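Local coordinates for piwi domain-containing protein (Vanderwaltozyma polyspora, PDB 5THE) that is a budding-yeast Argonaute whose C-terminal lobe carries the Piwi domain and probably binds guide RNA for the cleavage of target RNA, at residues G428-S431 with F437-Q440. Sequence-based numbering, arbitrary orientation.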
loop_
_atom_site.group_PDB
_atom_site.type_symbol
_atom_site.label_atom_id
_atom_site.label_comp_id
_atom_site.label_asym_id
_atom_site.label_seq_id
_atom_site.Cartn_x
_atom_site.Cartn_y
_atom_site.Cartn_z
ATOM N N GLY A 428 21.457 -16.974 -12.712
ATOM C CA GLY A 428 21.752 -18.187 -11.967
ATOM C C GLY A 428 20.528 -18.896 -11.416
ATOM O O GLY A 428 20.259 -20.044 -11.771
ATOM N N ILE A 429 19.771 -18.239 -10.536
ATOM C CA ILE A 429 18.590 -18.870 -9.963
ATOM C C ILE A 429 17.313 -18.430 -10.650
ATOM O O ILE A 429 16.230 -18.885 -10.269
ATOM C CB ILE A 429 18.497 -18.611 -8.451
ATOM C CG1 ILE A 429 18.471 -17.104 -8.176
ATOM C CG2 ILE A 429 19.670 -19.294 -7.720
ATOM C CD1 ILE A 429 18.075 -16.760 -6.740
ATOM N N THR A 430 17.405 -17.577 -11.665
ATOM C CA THR A 430 16.244 -17.064 -12.378
ATOM C C THR A 430 16.082 -17.760 -13.718
ATOM O O THR A 430 16.941 -18.516 -14.172
ATOM C CB THR A 430 16.392 -15.569 -12.627
ATOM O OG1 THR A 430 17.635 -15.367 -13.308
ATOM C CG2 THR A 430 16.374 -14.775 -11.316
ATOM N N SER A 431 14.983 -17.441 -14.384
ATOM C CA SER A 431 14.723 -18.028 -15.686
ATOM C C SER A 431 15.600 -17.383 -16.752
ATOM O O SER A 431 15.795 -16.162 -16.773
ATOM C CB SER A 431 13.251 -17.868 -16.048
ATOM O OG SER A 431 13.032 -18.350 -17.352
ATOM N N PHE A 437 13.392 -11.594 -12.005
ATOM C CA PHE A 437 14.516 -11.145 -11.195
ATOM C C PHE A 437 14.054 -11.092 -9.748
ATOM O O PHE A 437 12.859 -10.992 -9.462
ATOM C CB PHE A 437 15.067 -9.787 -11.662
ATOM C CG PHE A 437 14.030 -8.719 -11.823
ATOM C CD1 PHE A 437 13.615 -7.966 -10.737
ATOM C CD2 PHE A 437 13.483 -8.453 -13.067
ATOM C CE1 PHE A 437 12.665 -6.980 -10.882
ATOM C CE2 PHE A 437 12.524 -7.459 -13.226
ATOM C CZ PHE A 437 12.111 -6.724 -12.129
ATOM N N PHE A 438 15.014 -11.212 -8.841
ATOM C CA PHE A 438 14.767 -11.035 -7.418
ATOM C C PHE A 438 15.302 -9.679 -6.997
ATOM O O PHE A 438 16.362 -9.253 -7.465
ATOM C CB PHE A 438 15.468 -12.105 -6.574
ATOM C CG PHE A 438 14.943 -13.495 -6.759
ATOM C CD1 PHE A 438 15.397 -14.289 -7.801
ATOM C CD2 PHE A 438 14.040 -14.031 -5.848
ATOM C CE1 PHE A 438 14.940 -15.579 -7.959
ATOM C CE2 PHE A 438 13.579 -15.333 -5.992
ATOM C CZ PHE A 438 14.029 -16.109 -7.043
ATOM N N ILE A 439 14.586 -9.012 -6.098
ATOM C CA ILE A 439 15.143 -7.857 -5.397
ATOM C C ILE A 439 14.791 -7.994 -3.925
ATOM O O ILE A 439 13.639 -8.259 -3.575
ATOM C CB ILE A 439 14.644 -6.503 -5.937
ATOM C CG1 ILE A 439 14.854 -6.379 -7.446
ATOM C CG2 ILE A 439 15.390 -5.382 -5.258
ATOM C CD1 ILE A 439 14.325 -5.052 -8.054
ATOM N N GLN A 440 15.781 -7.848 -3.069
ATOM C CA GLN A 440 15.547 -7.752 -1.635
ATOM C C GLN A 440 15.705 -6.273 -1.330
ATOM O O GLN A 440 16.820 -5.776 -1.212
ATOM C CB GLN A 440 16.517 -8.634 -0.853
ATOM C CG GLN A 440 16.269 -8.683 0.629
ATOM C CD GLN A 440 16.911 -9.908 1.255
ATOM O OE1 GLN A 440 17.015 -10.957 0.610
ATOM N NE2 GLN A 440 17.366 -9.778 2.498
#
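T430 and I429, neighbours on a loop, both press methyl groups against the ring of F438, whose side chain leaves the strand toward them. In I429, CB itself stays back, and contact begins one bond farther out, where CG1 lies 3.9 Å from F438 CE1. A chi1 of 58° folds CG1 back over the main chain, flanked by N and C, and from there the extended chi2 (167°) carries CD1 onward to 3.6 Å from F438 CE1 and 3.8 Å from F438 CD1. This methyl approaches the ring obliquely, and the two side chains cross at about a right angle; the ethyl arm of isoleucine, held extended, gives an apolar tip to set against the aromatic ring. T430 is shorter and divides its branches: CG2 lies at the ring's edge, near its plane, 3.7 Å from both F438 CD1 and F438 CE1, while OG1 turns back to a weak hydrogen bond with D426 O. Threonine thus offers one branch to the aromatic and one to its own loop.

Within the Piwi domain, of RNase H-like fold, this loop joins strand 423-425 to strand 435-440 of an antiparallel hairpin, F438 pairing through its backbone with V425. The ring of F438 also stacks on H453, from adjoining strand 452-459. Were F438 an alanine, the methyls of I429 and T430 would probably lose the ring they share and H453 its stacking partner. F437, which leaves the strand on the side away from the loop, puts its ring against helix 465-475, though T430 CG2 still comes within 4.1 Å of F437 CA.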